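Local coordinates for ParB domain protein nuclease (Sulfolobus solfataricus, PDB 5K5D) that probably takes part in archaeal DNA segregation as a ParB-like partition protein, perhaps with nuclease activity, at residues D23-M28 / N56-D61; E95-F100 / L113-K118; L107-R112 / K185-S190; D121-M126 / E174-E179. The protein carries 4 engineered substitutions. All coordinates share one frame; numbering follows the deposited sequence.

From the N terminus, contact 1 closes first, bringing strand 59-61, at the edge of the mixed sheet, back to the short helix 23-26 within the ParB-like N-terminal part. Contact 2 opens after it and closes the short connection between helix 90-99 and helix 109-128. Contact 3 starts within that connection, at 107-112, and closes only at 185-190, so contacts 2 and 3 cross. Contact 4, between 121-126 and 174-179, is nested within the long loop that contact 3 closes. Helix 109-128 serves contacts 2, 3 and 4, tying helix 90-99, helix 170-180 and the loop into helix 189-201 together.

Contact 1 of 4, residues D23-M28 / N56-D61. Engineered in segment 23-28: Met28 (natural residue Leu).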
# COMPACT_ATOMS: atom_id res chain seq x y z
N ASP B 23 -9.05 -10.32 -10.30
CA ASP B 23 -9.60 -8.99 -10.03
C ASP B 23 -8.95 -8.30 -8.84
O ASP B 23 -8.93 -7.07 -8.77
CB ASP B 23 -11.11 -9.06 -9.87
CG ASP B 23 -11.82 -8.01 -10.70
OD1 ASP B 23 -12.09 -6.91 -10.17
OD2 ASP B 23 -12.08 -8.29 -11.90
N GLU B 24 -8.40 -9.08 -7.92
CA GLU B 24 -7.71 -8.50 -6.77
C GLU B 24 -6.38 -7.91 -7.21
O GLU B 24 -6.07 -6.77 -6.88
CB GLU B 24 -7.48 -9.54 -5.67
CG GLU B 24 -7.05 -8.91 -4.36
CD GLU B 24 -6.11 -9.79 -3.56
OE1 GLU B 24 -5.22 -10.41 -4.17
OE2 GLU B 24 -6.27 -9.87 -2.32
N PHE B 25 -5.60 -8.69 -7.95
CA PHE B 25 -4.31 -8.21 -8.43
C PHE B 25 -4.52 -7.04 -9.37
O PHE B 25 -3.71 -6.12 -9.45
CB PHE B 25 -3.55 -9.33 -9.14
CG PHE B 25 -3.29 -10.53 -8.28
CD1 PHE B 25 -3.14 -11.79 -8.84
CD2 PHE B 25 -3.21 -10.40 -6.90
CE1 PHE B 25 -2.91 -12.89 -8.04
CE2 PHE B 25 -2.98 -11.50 -6.10
CZ PHE B 25 -2.83 -12.75 -6.67
N LYS B 26 -5.64 -7.09 -10.09
CA LYS B 26 -5.99 -6.06 -11.06
C LYS B 26 -6.15 -4.70 -10.41
O LYS B 26 -5.94 -3.67 -11.04
CB LYS B 26 -7.27 -6.44 -11.80
CG LYS B 26 -7.75 -5.40 -12.79
CD LYS B 26 -9.01 -5.88 -13.50
CE LYS B 26 -9.40 -4.96 -14.64
NZ LYS B 26 -10.59 -5.47 -15.37
N THR B 27 -6.52 -4.70 -9.13
CA THR B 27 -6.80 -3.45 -8.43
C THR B 27 -5.85 -3.19 -7.27
O THR B 27 -6.06 -2.25 -6.51
CB THR B 27 -8.25 -3.42 -7.90
OG1 THR B 27 -8.41 -4.43 -6.90
CG2 THR B 27 -9.23 -3.66 -9.04
N MSE B 28 -4.81 -4.00 -7.15
CA MSE B 28 -3.81 -3.82 -6.09
C MSE B 28 -3.16 -2.44 -6.14
O MSE B 28 -3.12 -1.73 -5.13
CB MSE B 28 -2.73 -4.89 -6.17
CG MSE B 28 -3.08 -6.19 -5.45
SE MSE B 28 -3.48 -5.92 -3.56
CE MSE B 28 -1.99 -4.76 -3.10
N ASN B 56 -0.32 -21.00 -13.76
CA ASN B 56 -1.52 -21.18 -14.57
C ASN B 56 -1.85 -19.95 -15.40
O ASN B 56 -2.98 -19.78 -15.86
CB ASN B 56 -2.72 -21.52 -13.68
CG ASN B 56 -2.51 -22.80 -12.89
OD1 ASN B 56 -1.97 -23.78 -13.40
ND2 ASN B 56 -2.93 -22.78 -11.62
N TYR B 57 -0.86 -19.08 -15.58
CA TYR B 57 -1.00 -17.93 -16.47
C TYR B 57 -2.00 -16.91 -15.92
O TYR B 57 -2.65 -16.19 -16.68
CB TYR B 57 -1.37 -18.39 -17.88
CG TYR B 57 -0.32 -19.32 -18.46
CD1 TYR B 57 -0.45 -20.70 -18.36
CD2 TYR B 57 0.82 -18.81 -19.08
CE1 TYR B 57 0.52 -21.54 -18.88
CE2 TYR B 57 1.79 -19.64 -19.59
CZ TYR B 57 1.63 -21.01 -19.49
OH TYR B 57 2.60 -21.84 -20.00
N VAL B 58 -2.12 -16.87 -14.60
CA VAL B 58 -2.84 -15.81 -13.93
C VAL B 58 -1.92 -14.59 -13.86
O VAL B 58 -0.82 -14.66 -13.31
CB VAL B 58 -3.27 -16.22 -12.50
CG1 VAL B 58 -3.86 -15.03 -11.76
CG2 VAL B 58 -4.26 -17.36 -12.56
N LEU B 59 -2.38 -13.48 -14.44
CA LEU B 59 -1.63 -12.24 -14.45
C LEU B 59 -1.44 -11.73 -13.02
O LEU B 59 -2.41 -11.59 -12.27
CB LEU B 59 -2.38 -11.19 -15.28
CG LEU B 59 -1.58 -10.29 -16.22
CD1 LEU B 59 -2.08 -8.86 -16.13
CD2 LEU B 59 -0.09 -10.36 -15.94
N ILE B 60 -0.20 -11.45 -12.65
CA ILE B 60 0.09 -10.95 -11.32
C ILE B 60 0.37 -9.46 -11.39
O ILE B 60 -0.19 -8.67 -10.63
CB ILE B 60 1.30 -11.67 -10.70
CG1 ILE B 60 0.95 -13.13 -10.41
CG2 ILE B 60 1.76 -10.97 -9.43
CD1 ILE B 60 2.10 -13.92 -9.83
N ASP B 61 1.24 -9.09 -12.32
CA ASP B 61 1.63 -7.71 -12.52
C ASP B 61 1.64 -7.36 -14.01
O ASP B 61 2.22 -8.09 -14.82
CB ASP B 61 3.02 -7.47 -11.95
CG ASP B 61 3.40 -6.02 -11.96
OD1 ASP B 61 2.61 -5.20 -11.44
OD2 ASP B 61 4.47 -5.69 -12.51
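This is a small, buried contact of a phenylalanine with strand backbone: Phe25 of the short, weakly bonded helix 23-26 leans on Leu59 and Ile60 at the outer strand of the mixed sheet. The phenylalanine does nearly all the touching. Its ring presents an edge to the strand, with CD1 3.5 Å from Leu59 O, close to the ring plane. The methylene beside it completes the approach, Phe25 CB lying 3.7 Å from Ile60 O. Farther along the same edge, Phe25 CE1 comes within 4.4 Å of Val58 CG1, the only apolar side-chain pair here. Phe25 holds CG anti to its carbonyl carbon (chi1 -59°), which carries the ring toward the strand.

No hydrogen bond links the two segments. Leu59 O, grazed by the ring, accepts one from Tyr63 OH instead, so this oxygen of a buried residue has a polar partner. Arg90, Ala93 and Ile97 of helix 90-99 also touch Phe25, and Ile97 touches Ile60, so ring and strand share that helix as a neighbour; from the same turn as Phe25, Glu24 reaches Arg90, Tyr94 and Arg122.

Strand 59-61 is not regular: Ile60 and Asp61 both face Ile52 of the adjacent strand 51-53, making a classic beta bulge. A short helix packed against a bulged edge strand is thus part of how this ParB-like N-terminal domain is built.

Contact 2 of 4, residues E95-F100 / L113-K118; sequences ELIWTF and LALFQK
Thr99 N donates to Glu95 O at 2.8 Å in the helical turn that brings Ile97 and Trp98 against Leu115 and Phe116. Everything that crosses between the helices is apolar or aromatic. Trp98 and Phe116 form an offset stack: the indole's six-membered ring and the phenyl are nearly parallel, their planes 3° apart, with centroids separated by 4.1 Å. Phe116 CD1 sits over Trp98 CZ2 at 3.3 Å, near the rim of each ring. Trp98 CG is anti to the backbone N (chi1 174°), which swings the indole across to helix 109-128. Leu115 meets the indole in its plane, CG to CE3 of Trp98 at 3.8 Å, and sends CD1 on to Ile97 CG2. At the polar end, Trp98 NE1 donates to Leu180 O. A leucine in place of Trp98 would probably leave Phe116 without its stacking partner and Leu180 O without this donor. The segments 95-99 and 113-118 run antiparallel, at 164°, their axes 10.4 Å apart at closest. Helix 90-99 backs onto strand 59-61 through Leu96 and Ile97, while Phe116 also packs on Leu187 and on Met195 of helix 189-201.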
# COMPACT_ATOMS: atom_id res chain seq x y z
N GLU B 95 4.14 -10.45 -3.01
CA GLU B 95 5.52 -9.99 -2.94
C GLU B 95 6.00 -9.48 -4.28
O GLU B 95 6.68 -8.45 -4.36
CB GLU B 95 6.44 -11.10 -2.41
CG GLU B 95 6.25 -11.34 -0.91
CD GLU B 95 6.57 -12.75 -0.48
OE1 GLU B 95 7.38 -13.42 -1.16
OE2 GLU B 95 5.99 -13.20 0.53
N LEU B 96 5.63 -10.18 -5.35
CA LEU B 96 5.97 -9.76 -6.70
C LEU B 96 5.38 -8.40 -7.03
O LEU B 96 6.07 -7.53 -7.55
CB LEU B 96 5.51 -10.81 -7.72
CG LEU B 96 6.32 -12.10 -7.67
CD1 LEU B 96 5.77 -13.13 -8.65
CD2 LEU B 96 7.78 -11.79 -7.95
N ILE B 97 4.10 -8.20 -6.70
CA ILE B 97 3.44 -6.94 -6.99
C ILE B 97 4.13 -5.79 -6.28
O ILE B 97 4.21 -4.68 -6.81
CB ILE B 97 1.95 -6.96 -6.58
CG1 ILE B 97 1.16 -7.91 -7.49
CG2 ILE B 97 1.36 -5.56 -6.65
CD1 ILE B 97 -0.26 -8.18 -7.00
N TRP B 98 4.63 -6.05 -5.07
CA TRP B 98 5.34 -5.01 -4.33
C TRP B 98 6.72 -4.77 -4.90
O TRP B 98 7.18 -3.63 -5.00
CB TRP B 98 5.46 -5.38 -2.85
CG TRP B 98 6.29 -4.40 -2.08
CD1 TRP B 98 7.49 -4.64 -1.48
CD2 TRP B 98 5.99 -3.02 -1.84
NE1 TRP B 98 7.95 -3.50 -0.87
CE2 TRP B 98 7.05 -2.49 -1.08
CE3 TRP B 98 4.92 -2.20 -2.19
CZ2 TRP B 98 7.07 -1.16 -0.66
CZ3 TRP B 98 4.94 -0.88 -1.77
CH2 TRP B 98 6.01 -0.37 -1.01
N THR B 99 7.39 -5.85 -5.28
CA THR B 99 8.72 -5.75 -5.84
C THR B 99 8.72 -4.92 -7.10
O THR B 99 9.61 -4.10 -7.31
CB THR B 99 9.32 -7.13 -6.14
OG1 THR B 99 9.68 -7.78 -4.92
CG2 THR B 99 10.56 -6.98 -7.00
N PHE B 100 7.71 -5.12 -7.94
CA PHE B 100 7.66 -4.45 -9.24
C PHE B 100 6.91 -3.13 -9.23
O PHE B 100 6.72 -2.52 -10.28
CB PHE B 100 7.10 -5.38 -10.31
CG PHE B 100 8.02 -6.51 -10.66
CD1 PHE B 100 7.72 -7.81 -10.31
CD2 PHE B 100 9.22 -6.26 -11.32
CE1 PHE B 100 8.58 -8.85 -10.62
CE2 PHE B 100 10.09 -7.29 -11.64
CZ PHE B 100 9.77 -8.59 -11.28
N LEU B 113 2.65 4.15 -0.60
CA LEU B 113 2.31 3.88 0.79
C LEU B 113 0.99 3.12 0.87
O LEU B 113 0.85 2.19 1.66
CB LEU B 113 2.21 5.19 1.57
CG LEU B 113 3.48 5.69 2.27
CD1 LEU B 113 3.35 7.15 2.69
CD2 LEU B 113 3.81 4.80 3.46
N ALA B 114 0.03 3.53 0.05
CA ALA B 114 -1.26 2.86 0.01
C ALA B 114 -1.10 1.43 -0.49
O ALA B 114 -1.78 0.52 -0.01
CB ALA B 114 -2.23 3.64 -0.88
N LEU B 115 -0.21 1.24 -1.45
CA LEU B 115 0.10 -0.10 -1.94
C LEU B 115 0.81 -0.89 -0.85
O LEU B 115 0.50 -2.06 -0.60
CB LEU B 115 0.97 -0.04 -3.19
CG LEU B 115 1.54 -1.36 -3.72
CD1 LEU B 115 0.45 -2.36 -4.05
CD2 LEU B 115 2.42 -1.11 -4.94
N PHE B 116 1.76 -0.24 -0.19
CA PHE B 116 2.54 -0.87 0.86
C PHE B 116 1.64 -1.44 1.94
O PHE B 116 1.78 -2.59 2.34
CB PHE B 116 3.51 0.14 1.47
CG PHE B 116 4.74 -0.49 2.06
CD1 PHE B 116 5.00 -1.84 1.87
CD2 PHE B 116 5.64 0.26 2.81
CE1 PHE B 116 6.13 -2.43 2.40
CE2 PHE B 116 6.77 -0.32 3.35
CZ PHE B 116 7.02 -1.67 3.14
N GLN B 117 0.70 -0.62 2.42
CA GLN B 117 -0.26 -1.08 3.41
C GLN B 117 -1.12 -2.23 2.89
O GLN B 117 -1.34 -3.21 3.60
CB GLN B 117 -1.16 0.07 3.89
CG GLN B 117 -2.26 -0.38 4.83
CD GLN B 117 -3.17 0.75 5.25
OE1 GLN B 117 -2.79 1.91 5.24
NE2 GLN B 117 -4.40 0.40 5.63
N LYS B 118 -1.61 -2.10 1.66
CA LYS B 118 -2.45 -3.14 1.07
C LYS B 118 -1.70 -4.46 1.06
O LYS B 118 -2.27 -5.51 1.34
CB LYS B 118 -2.85 -2.78 -0.36
CG LYS B 118 -4.00 -1.80 -0.47
CD LYS B 118 -4.35 -1.57 -1.92
CE LYS B 118 -5.27 -0.37 -2.08
NZ LYS B 118 -5.57 -0.11 -3.52

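Contact 3 of 4, residues L107-R112 / K185-S190; sequences LDKNER and KALSES
A capping box of Asp108 and Glu111 starts helix 109-128, and from this helix end Arg112 and Lys109 reach across to Ala186 and Leu187 in the loop before helix 189-201. Asp108 is the N-cap; its carboxylate accepts from Glu111 N, although the exact place of OD1 in the model is uncertain. In return Asp108 N donates to Glu111 OE2 at 2.9 Å, from above the carboxylate plane. The 185-190 loop ends at an N-cap, Ser188, whose OG accepts from Asp191 N.

A bend at chi3 (55°) turns the Arg112 guanidinium to the loop: NH1 donates to Ala186 O at 3.2 Å, with an N-H...O angle of 152°, on a carbonyl lone pair and in the guanidinium plane. Asp181 receives the N-H groups of both Ala186 and Leu187, which holds the loop's backbone in place beside Arg112. Replacing Arg112 with an alanine would probably leave Ala186 O without its donor and take away the direct polar tie between helix and loop.

Leu187 turns one methyl, CD1, to Leu113, so this leucine lies between the lysine and the apolar interior. Lys109 runs extended until a bend at chi4, where NZ, on its way to a salt bridge with Asp191, passes the other methyl, Leu187 CD2, at 3.9 Å.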
# COMPACT_ATOMS: atom_id res chain seq x y z
N LEU B 107 4.79 6.38 -9.48
CA LEU B 107 3.93 6.43 -8.31
C LEU B 107 4.44 7.42 -7.26
O LEU B 107 5.58 7.31 -6.81
CB LEU B 107 3.78 5.03 -7.69
CG LEU B 107 2.80 4.05 -8.33
CD1 LEU B 107 2.96 4.02 -9.85
CD2 LEU B 107 2.99 2.65 -7.75
N ASP B 108 3.60 8.37 -6.87
CA ASP B 108 3.98 9.32 -5.83
C ASP B 108 4.12 8.63 -4.48
O ASP B 108 3.79 7.45 -4.34
CB ASP B 108 2.96 10.46 -5.75
CG ASP B 108 1.85 10.18 -4.76
OD1 ASP B 108 1.95 9.18 -4.02
OD2 ASP B 108 0.87 10.96 -4.72
N LYS B 109 4.61 9.36 -3.48
CA LYS B 109 4.90 8.76 -2.17
C LYS B 109 3.64 8.20 -1.51
O LYS B 109 3.71 7.19 -0.79
CB LYS B 109 5.58 9.79 -1.26
CG LYS B 109 6.26 9.20 -0.03
CD LYS B 109 7.04 10.27 0.73
CE LYS B 109 7.78 9.69 1.92
NZ LYS B 109 6.87 8.94 2.82
N ASN B 110 2.50 8.84 -1.75
CA ASN B 110 1.24 8.45 -1.13
C ASN B 110 0.57 7.25 -1.78
O ASN B 110 -0.19 6.52 -1.14
CB ASN B 110 0.27 9.63 -1.10
CG ASN B 110 0.69 10.71 -0.12
OD1 ASN B 110 1.57 11.52 -0.41
ND2 ASN B 110 0.06 10.73 1.05
N GLU B 111 0.85 7.05 -3.06
CA GLU B 111 0.27 5.94 -3.80
C GLU B 111 1.02 4.65 -3.49
O GLU B 111 0.43 3.57 -3.46
CB GLU B 111 0.29 6.22 -5.30
CG GLU B 111 -0.63 7.36 -5.72
CD GLU B 111 -0.30 7.91 -7.09
OE1 GLU B 111 -1.18 8.56 -7.70
OE2 GLU B 111 0.83 7.69 -7.57
N ARG B 112 2.32 4.76 -3.25
CA ARG B 112 3.12 3.59 -2.91
C ARG B 112 2.89 3.17 -1.46
O ARG B 112 2.92 1.99 -1.14
CB ARG B 112 4.61 3.85 -3.16
CG ARG B 112 5.25 4.82 -2.19
CD ARG B 112 6.76 4.83 -2.37
NE ARG B 112 7.15 5.11 -3.75
CZ ARG B 112 8.40 5.15 -4.17
NH1 ARG B 112 9.40 4.92 -3.32
NH2 ARG B 112 8.67 5.41 -5.45
N LYS B 185 14.70 0.92 0.04
CA LYS B 185 14.60 1.54 -1.27
C LYS B 185 13.21 2.12 -1.53
O LYS B 185 13.03 2.95 -2.43
CB LYS B 185 14.99 0.54 -2.37
CG LYS B 185 16.47 0.19 -2.39
CD LYS B 185 16.77 -0.90 -3.41
CE LYS B 185 18.26 -1.01 -3.67
NZ LYS B 185 18.81 0.22 -4.32
N ALA B 186 12.23 1.69 -0.75
CA ALA B 186 10.86 2.16 -0.90
C ALA B 186 10.52 3.24 0.13
O ALA B 186 9.87 4.24 -0.19
CB ALA B 186 9.89 1.00 -0.78
N LEU B 187 10.96 3.02 1.36
CA LEU B 187 10.74 3.97 2.44
C LEU B 187 11.94 3.99 3.37
O LEU B 187 12.89 3.23 3.20
CB LEU B 187 9.49 3.62 3.23
CG LEU B 187 8.15 3.79 2.52
CD1 LEU B 187 7.02 3.33 3.42
CD2 LEU B 187 7.94 5.24 2.10
N SER B 188 11.88 4.86 4.38
CA SER B 188 12.97 4.98 5.34
C SER B 188 12.63 4.22 6.61
O SER B 188 11.50 3.76 6.79
CB SER B 188 13.23 6.45 5.67
OG SER B 188 12.15 7.02 6.38
N GLU B 189 13.61 4.10 7.49
CA GLU B 189 13.41 3.40 8.75
C GLU B 189 12.28 4.06 9.54
O GLU B 189 11.34 3.38 9.97
CB GLU B 189 14.71 3.42 9.57
CG GLU B 189 14.80 2.34 10.64
CD GLU B 189 15.23 0.99 10.09
OE1 GLU B 189 15.11 -0.02 10.82
OE2 GLU B 189 15.69 0.93 8.93
N SER B 190 12.37 5.37 9.72
CA SER B 190 11.40 6.12 10.52
C SER B 190 10.02 6.19 9.85
O SER B 190 9.00 6.19 10.53
CB SER B 190 11.90 7.54 10.79
OG SER B 190 12.00 8.28 9.59

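Contact 4 of 4, residues D121-M126 / E174-E179. Engineered in segment 121-126: Met126 (natural residue Ile).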
# COMPACT_ATOMS: atom_id res chain seq x y z
N ASP B 121 -0.90 -5.72 4.93
CA ASP B 121 -2.15 -6.24 5.47
C ASP B 121 -2.44 -7.66 4.96
O ASP B 121 -2.93 -8.49 5.72
CB ASP B 121 -3.32 -5.33 5.09
CG ASP B 121 -3.40 -4.08 5.96
OD1 ASP B 121 -2.41 -3.74 6.64
OD2 ASP B 121 -4.46 -3.42 5.94
N ARG B 122 -2.15 -7.91 3.69
CA ARG B 122 -2.37 -9.23 3.11
C ARG B 122 -1.42 -10.24 3.74
O ARG B 122 -1.82 -11.32 4.15
CB ARG B 122 -2.14 -9.23 1.59
CG ARG B 122 -2.96 -8.22 0.80
CD ARG B 122 -4.45 -8.35 1.06
NE ARG B 122 -5.23 -7.88 -0.08
CZ ARG B 122 -5.51 -6.60 -0.32
NH1 ARG B 122 -5.07 -5.65 0.49
NH2 ARG B 122 -6.24 -6.28 -1.39
N ILE B 123 -0.14 -9.86 3.80
CA ILE B 123 0.88 -10.73 4.36
C ILE B 123 0.59 -11.07 5.82
O ILE B 123 0.91 -12.16 6.29
CB ILE B 123 2.29 -10.09 4.24
CG1 ILE B 123 2.69 -9.94 2.77
CG2 ILE B 123 3.31 -10.92 5.00
CD1 ILE B 123 2.83 -11.25 2.05
N ALA B 124 -0.02 -10.12 6.53
CA ALA B 124 -0.34 -10.33 7.93
C ALA B 124 -1.37 -11.44 8.10
O ALA B 124 -1.23 -12.30 8.96
CB ALA B 124 -0.85 -9.03 8.56
N LYS B 125 -2.41 -11.41 7.26
CA LYS B 125 -3.45 -12.43 7.29
C LYS B 125 -2.89 -13.78 6.86
O LYS B 125 -3.33 -14.83 7.34
CB LYS B 125 -4.61 -12.03 6.38
CG LYS B 125 -5.21 -10.67 6.69
CD LYS B 125 -6.33 -10.36 5.72
CE LYS B 125 -7.00 -9.03 6.01
NZ LYS B 125 -8.07 -8.75 5.01
N MSE B 126 -1.93 -13.76 5.94
CA MSE B 126 -1.27 -14.97 5.46
C MSE B 126 -0.44 -15.64 6.56
O MSE B 126 -0.10 -16.82 6.46
CB MSE B 126 -0.36 -14.65 4.27
CG MSE B 126 -1.09 -14.40 2.96
SE MSE B 126 -1.73 -16.05 2.13
CE MSE B 126 -3.63 -15.62 2.02
N GLU B 174 5.34 -3.67 11.80
CA GLU B 174 6.55 -2.96 11.41
C GLU B 174 7.63 -3.92 10.91
O GLU B 174 8.34 -3.61 9.95
CB GLU B 174 7.09 -2.13 12.58
CG GLU B 174 8.35 -1.36 12.24
CD GLU B 174 8.93 -0.65 13.45
OE1 GLU B 174 10.16 -0.71 13.65
OE2 GLU B 174 8.15 -0.03 14.21
N ARG B 175 7.76 -5.07 11.56
CA ARG B 175 8.76 -6.04 11.16
C ARG B 175 8.42 -6.57 9.78
O ARG B 175 9.30 -6.85 8.97
CB ARG B 175 8.84 -7.19 12.17
CG ARG B 175 8.18 -8.48 11.71
CD ARG B 175 8.28 -9.57 12.78
NE ARG B 175 7.78 -9.11 14.07
CZ ARG B 175 7.13 -9.88 14.94
NH1 ARG B 175 6.89 -11.15 14.65
NH2 ARG B 175 6.71 -9.38 16.10
N ILE B 176 7.12 -6.71 9.52
CA ILE B 176 6.64 -7.15 8.22
C ILE B 176 7.05 -6.15 7.14
O ILE B 176 7.48 -6.54 6.05
CB ILE B 176 5.12 -7.33 8.22
CG1 ILE B 176 4.75 -8.55 9.08
CG2 ILE B 176 4.60 -7.49 6.81
CD1 ILE B 176 3.31 -8.97 8.95
N LEU B 177 6.91 -4.86 7.44
CA LEU B 177 7.33 -3.81 6.53
C LEU B 177 8.80 -3.95 6.19
O LEU B 177 9.18 -3.92 5.01
CB LEU B 177 7.09 -2.44 7.14
CG LEU B 177 5.64 -2.12 7.52
CD1 LEU B 177 5.54 -0.73 8.13
CD2 LEU B 177 4.76 -2.26 6.29
N LYS B 178 9.63 -4.10 7.22
CA LYS B 178 11.07 -4.21 7.01
C LYS B 178 11.40 -5.37 6.08
O LYS B 178 12.20 -5.23 5.16
CB LYS B 178 11.81 -4.35 8.35
CG LYS B 178 11.92 -3.05 9.13
CD LYS B 178 12.85 -3.19 10.33
CE LYS B 178 12.36 -4.26 11.29
NZ LYS B 178 13.20 -4.34 12.53
N GLU B 179 10.76 -6.51 6.30
CA GLU B 179 10.96 -7.68 5.46
C GLU B 179 10.71 -7.37 3.99
O GLU B 179 11.41 -7.88 3.11
CB GLU B 179 10.06 -8.83 5.91
CG GLU B 179 10.37 -9.35 7.30
CD GLU B 179 9.31 -10.31 7.80
OE1 GLU B 179 8.23 -10.38 7.19
OE2 GLU B 179 9.57 -11.00 8.81
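Ile176 of helix 170-180 faces helix 109-128 and splits its two branches between Ile123 and Ala124. One branch meets its like: the CG2 methyls of Ile176 and Ile123 lie 4.1 Å apart, while the two side chains as a whole cross obliquely. The other branch goes to the small residue next along the helix. Ile176 CD1 sits 4.0 Å from Ala124 CA and 4.2 Å from Ala124 CB, so the end of the isoleucine rests on backbone as much as on side chain.

The second torsions separate the two isoleucines. Ile176 is stretched out (chi2 -170°), which carries CD1 forward to the alanine. Ile123 is folded (chi2 -64°), and its longer branch leads away from Ile176, CD1 to Glu95 of helix 90-99. A single residue of helix 109-128 thus touches one neighbouring helix with its CG2 methyl and another with its CD1 end.

Because alanine offers only a methyl, the isoleucine can come down close to the helix backbone; the nearest CA atoms, those of Ala124 and Ile176, are 7.7 Å apart. Leu177, next to Ile176, continues the apolar surface on Phe116 and Ala120. Polar ties lie beside this patch: Asp121 bonds Tyr173 OH through OD1 and makes a salt bridge to Arg199 through OD2. What results is an apolar helix-to-helix interface joining helix 109-128 to helix 170-180, with Ile176 set between Ile123 and Ala124.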